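Uncharacterized protein (Agrobacterium tumefaciens, PDB 3D01) is of unknown function but belongs to the YjgF/chorismate mutase-like family of putative endoribonucleases and assembles as a trimer. Local coordinates at residues Val102-Gly107 against Ala140-Gly145; Leu45-Gln50 against Ile157-Glu162. One frame throughout, in Å; residues are numbered along the deposited sequence.

Interaction 1: residues Val102-Gly107 against Ala140-Gly145; sequences VIKLNG and ARAAVG
Two parallel strands of a beta-alpha-beta unit meet here: Leu105, on strand 99-110, and Ala140, on strand 140-146, pair through their backbones, with helix 118-133 making the connection between the strands. The zigzag runs unbroken. Ile103 O accepts from Ala140 N at 3.0 Å, Leu105 N gives to Ala140 O, Leu105 O takes Ala142 N, and Gly107 bonds through both its polar atoms, its N to Ala142 O at 2.8 Å and its O to Val144 N at 3.0 Å, and the pairing runs on to Val109. The first of these bonds is the most bent, its donor standing well above the plane of the Ile103 carbonyl, where Ile103 and Lys104 form a classic bulge against Ile160. Lys104 lies across its neighbour strand. With CG anti to the backbone N (chi1 177°) and a bend at chi2, its chain passes over the Ala140 peptide, CD 3.5 Å from Ala140 O, and CE settles over the next peptide, 3.5 Å from Ala142 N. The methyls of Ala140 and Ala142 flank this path, and NZ goes on to a salt bridge with Asp158 of the second subunit. On the other face, Arg141 lays CG 3.5 Å from Leu105 O, while its guanidinium is bound by Asn123 and Ser126 of the helix. Leu105 packs on Ile129 of that helix. The Leu105 and Arg141 face carries the crossover helix, while the second subunit meets the Lys104 side and the backbone of strand 140-146, and reaches Arg141 through Tyr35. Such a beta-alpha-beta crossover typifies the YjgF-like fold.

Interaction 2: residues Leu45-Gln50 against Ile157-Glu162; sequences LYVSGQ and IDAIVE
Tyr46 and Ile160 sit side by side on neighbouring antiparallel strands, both pointing to the same face of the sheet, and theirs is the tight side-chain contact of this strand pair. Ile160 CG1 lies over one face of the phenol ring, 4.1 Å from its centroid and 28° off the ring normal, a CH-pi contact; its CD1 lies 3.8 Å from Tyr46 CE1. Tyr46 has CG beside its own backbone N (chi1 -81°), which leans the ring toward the isoleucine. Leu45 and Val161 exchange two hydrogen bonds, Leu45 N to Val161 O at 2.8 Å and Val161 N to Leu45 O at 2.9 Å. Val47 and Ala159 form the next such pair, but its return bond, from Ala159 N to Val47 O, stretches to 3.3 Å. On the face opposite Tyr46, Leu45 meets Val161 and Val47 meets Ala159 in apolar contact, CB to CB 4.3 Å in both pairs, and the face is filled in by other elements, Leu45 reaching Ala91 of helix 70-91. Beyond Val47 the register slips by one residue in a beta bulge. Asp158 CB tucks in there, 3.3 Å from Val47 O, beside partly exposed Gly49, the looser and more open part of the contact; the carboxylate turns away to a salt bridge with Lys104 of the third subunit. Pairing resumes as Gln50 and Ile157 exchange two backbone bonds. Tyr46 and Ile160 pack on Tyr46 of the second subunit, and Tyr46 also touches Ile103 of the third. Such a bulged antiparallel pair, with helices on one face and subunits on the other, fits the trimeric chorismate mutase-like fold.

Strands 99-110 and 155-163 are neighbours in one sheet, so interactions 1 and 2 are the seams on either side of the one that joins 99-110 to 155-163, their centres about 10 Å apart. Ile160 joins them, its backbone probably bonded to Ile103 N and Lys104 O, while Leu105 CD2 packs 3.4 Å from Ala159 CB. Along the chain, 102-107 with 140-145 is nested within the loop closed by 45-50 with 157-162. Both are largely buried. Interaction 1 is parallel, with an aliphatic lysine chain laid over peptides; interaction 2 is antiparallel, with an aromatic contact and a register slip. Each also lends a charge to the trimer interface, Lys104 of one subunit pairing with Asp158 of another.

Interaction 1: residues Val102-Gly107 against Ala140-Gly145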
# COMPACT_ATOMS: atom_id res chain seq x y z
N VAL I 102 2.04 -15.66 2.67
CA VAL I 102 2.09 -14.23 3.01
C VAL I 102 2.49 -13.53 1.71
O VAL I 102 3.60 -13.69 1.22
CB VAL I 102 3.07 -13.91 4.13
CG1 VAL I 102 3.14 -12.37 4.35
CG2 VAL I 102 2.68 -14.70 5.42
N ILE I 103 1.56 -12.78 1.15
CA ILE I 103 1.71 -12.21 -0.17
C ILE I 103 2.53 -10.93 -0.14
O ILE I 103 3.48 -10.75 -0.94
CB ILE I 103 0.34 -11.92 -0.82
CG1 ILE I 103 -0.36 -13.24 -1.18
CG2 ILE I 103 0.51 -11.05 -2.11
CD1 ILE I 103 0.42 -14.07 -2.21
N LYS I 104 2.20 -10.08 0.82
CA LYS I 104 2.86 -8.76 0.90
C LYS I 104 2.82 -8.21 2.32
O LYS I 104 1.84 -8.36 3.02
CB LYS I 104 2.17 -7.80 -0.08
CG LYS I 104 2.66 -6.35 -0.09
CD LYS I 104 4.01 -6.27 -0.79
CE LYS I 104 4.47 -4.80 -0.90
NZ LYS I 104 3.52 -3.95 -1.72
N LEU I 105 3.92 -7.58 2.73
CA LEU I 105 3.94 -6.71 3.91
C LEU I 105 4.39 -5.32 3.46
O LEU I 105 5.36 -5.18 2.69
CB LEU I 105 4.95 -7.21 4.96
CG LEU I 105 4.79 -8.60 5.55
CD1 LEU I 105 5.95 -8.76 6.56
CD2 LEU I 105 3.44 -8.81 6.21
N ASN I 106 3.71 -4.31 3.97
CA ASN I 106 4.15 -2.91 3.84
C ASN I 106 4.68 -2.48 5.21
O ASN I 106 3.92 -2.41 6.18
CB ASN I 106 3.03 -1.99 3.35
CG ASN I 106 2.48 -2.42 2.00
OD1 ASN I 106 1.32 -2.86 1.89
ND2 ASN I 106 3.29 -2.31 0.98
N GLY I 107 5.98 -2.21 5.28
CA GLY I 107 6.67 -1.84 6.49
C GLY I 107 6.94 -0.34 6.51
O GLY I 107 7.72 0.17 5.70
N ALA I 140 6.49 -10.71 -0.70
CA ALA I 140 6.85 -9.42 -1.32
C ALA I 140 6.77 -8.33 -0.23
O ALA I 140 6.11 -8.52 0.82
CB ALA I 140 5.95 -9.07 -2.48
N ARG I 141 7.42 -7.19 -0.48
CA ARG I 141 7.56 -6.21 0.59
C ARG I 141 7.82 -4.81 0.05
O ARG I 141 8.40 -4.67 -1.02
CB ARG I 141 8.78 -6.57 1.44
CG ARG I 141 8.77 -6.07 2.83
CD ARG I 141 9.98 -6.64 3.63
NE ARG I 141 11.25 -5.94 3.39
CZ ARG I 141 12.36 -6.14 4.11
NH1 ARG I 141 12.37 -6.99 5.11
NH2 ARG I 141 13.46 -5.46 3.87
N ALA I 142 7.41 -3.82 0.83
CA ALA I 142 7.94 -2.46 0.72
C ALA I 142 8.40 -2.02 2.11
O ALA I 142 7.81 -2.41 3.12
CB ALA I 142 6.91 -1.51 0.19
N ALA I 143 9.45 -1.22 2.15
CA ALA I 143 10.00 -0.71 3.39
C ALA I 143 10.31 0.77 3.16
O ALA I 143 11.08 1.11 2.26
CB ALA I 143 11.25 -1.46 3.78
N VAL I 144 9.72 1.64 3.96
CA VAL I 144 9.71 3.09 3.67
C VAL I 144 9.82 3.88 4.99
O VAL I 144 9.37 3.41 6.06
CB VAL I 144 8.46 3.46 2.87
CG1 VAL I 144 8.47 2.79 1.49
CG2 VAL I 144 7.19 3.09 3.63
N GLY I 145 10.40 5.07 4.90
CA GLY I 145 10.54 5.95 6.05
C GLY I 145 9.45 7.01 6.13
O GLY I 145 9.28 7.81 5.19

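Interaction 2: residues Leu45-Gln50 against Ile157-Glu162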
# COMPACT_ATOMS: atom_id res chain seq x y z
N LEU I 45 -6.74 -12.08 2.54
CA LEU I 45 -6.97 -11.51 3.85
C LEU I 45 -6.12 -10.25 3.92
O LEU I 45 -4.91 -10.33 3.77
CB LEU I 45 -6.50 -12.48 4.94
CG LEU I 45 -6.46 -12.05 6.41
CD1 LEU I 45 -7.83 -11.55 6.95
CD2 LEU I 45 -5.92 -13.19 7.28
N TYR I 46 -6.78 -9.12 4.11
CA TYR I 46 -6.12 -7.81 4.25
C TYR I 46 -6.10 -7.43 5.70
O TYR I 46 -7.15 -7.20 6.31
CB TYR I 46 -6.94 -6.76 3.53
CG TYR I 46 -6.69 -6.75 2.06
CD1 TYR I 46 -5.90 -5.76 1.52
CD2 TYR I 46 -7.24 -7.70 1.23
CE1 TYR I 46 -5.65 -5.70 0.17
CE2 TYR I 46 -6.99 -7.65 -0.18
CZ TYR I 46 -6.18 -6.65 -0.67
OH TYR I 46 -5.90 -6.49 -2.01
N VAL I 47 -4.89 -7.36 6.27
CA VAL I 47 -4.73 -7.07 7.67
C VAL I 47 -4.36 -5.60 7.78
O VAL I 47 -3.45 -5.13 7.07
CB VAL I 47 -3.63 -7.94 8.33
CG1 VAL I 47 -3.52 -7.63 9.82
CG2 VAL I 47 -3.89 -9.44 8.08
N SER I 48 -5.05 -4.90 8.68
CA SER I 48 -4.80 -3.47 8.95
C SER I 48 -3.40 -3.27 9.54
O SER I 48 -2.83 -4.18 10.12
CB SER I 48 -5.82 -2.96 9.94
OG SER I 48 -7.09 -2.86 9.34
N GLY I 49 -2.87 -2.04 9.41
CA GLY I 49 -1.58 -1.73 9.97
C GLY I 49 -1.52 -1.99 11.46
O GLY I 49 -2.36 -1.51 12.21
N GLN I 50 -0.53 -2.77 11.86
CA GLN I 50 -0.34 -3.17 13.23
C GLN I 50 0.86 -2.41 13.76
O GLN I 50 1.86 -2.22 13.03
CB GLN I 50 -0.08 -4.68 13.32
CG GLN I 50 -1.21 -5.57 12.79
CD GLN I 50 -2.54 -5.27 13.43
OE1 GLN I 50 -3.52 -4.95 12.74
NE2 GLN I 50 -2.61 -5.42 14.75
N ILE I 157 3.02 -1.99 10.32
CA ILE I 157 3.16 -2.98 9.24
C ILE I 157 1.80 -3.56 8.96
O ILE I 157 1.13 -4.03 9.88
CB ILE I 157 4.15 -4.15 9.58
CG1 ILE I 157 5.54 -3.69 10.05
CG2 ILE I 157 4.31 -5.09 8.34
CD1 ILE I 157 6.57 -4.85 10.23
N ASP I 158 1.38 -3.50 7.69
CA ASP I 158 0.16 -4.14 7.25
C ASP I 158 0.52 -5.35 6.37
O ASP I 158 1.71 -5.60 6.08
CB ASP I 158 -0.82 -3.15 6.59
CG ASP I 158 -0.42 -2.69 5.21
OD1 ASP I 158 0.39 -3.35 4.50
OD2 ASP I 158 -0.95 -1.63 4.83
N ALA I 159 -0.50 -6.13 6.01
CA ALA I 159 -0.24 -7.38 5.30
C ALA I 159 -1.41 -7.80 4.43
O ALA I 159 -2.55 -7.47 4.71
CB ALA I 159 0.09 -8.49 6.28
N ILE I 160 -1.07 -8.53 3.38
CA ILE I 160 -2.04 -9.26 2.57
C ILE I 160 -1.57 -10.73 2.59
O ILE I 160 -0.39 -11.04 2.34
CB ILE I 160 -2.06 -8.77 1.12
CG1 ILE I 160 -2.36 -7.26 1.04
CG2 ILE I 160 -3.00 -9.62 0.27
CD1 ILE I 160 -2.01 -6.66 -0.31
N VAL I 161 -2.50 -11.61 2.92
CA VAL I 161 -2.19 -13.02 3.12
C VAL I 161 -3.21 -13.84 2.30
O VAL I 161 -4.41 -13.57 2.31
CB VAL I 161 -2.29 -13.38 4.62
CG1 VAL I 161 -2.00 -14.85 4.84
CG2 VAL I 161 -1.41 -12.47 5.52
N GLU I 162 -2.72 -14.80 1.55
CA GLU I 162 -3.60 -15.72 0.82
C GLU I 162 -3.92 -16.86 1.77
O GLU I 162 -3.02 -17.42 2.41
CB GLU I 162 -2.89 -16.26 -0.42
CG GLU I 162 -3.71 -17.29 -1.19
CD GLU I 162 -2.94 -17.91 -2.31
OE1 GLU I 162 -2.67 -17.24 -3.30
OE2 GLU I 162 -2.62 -19.10 -2.22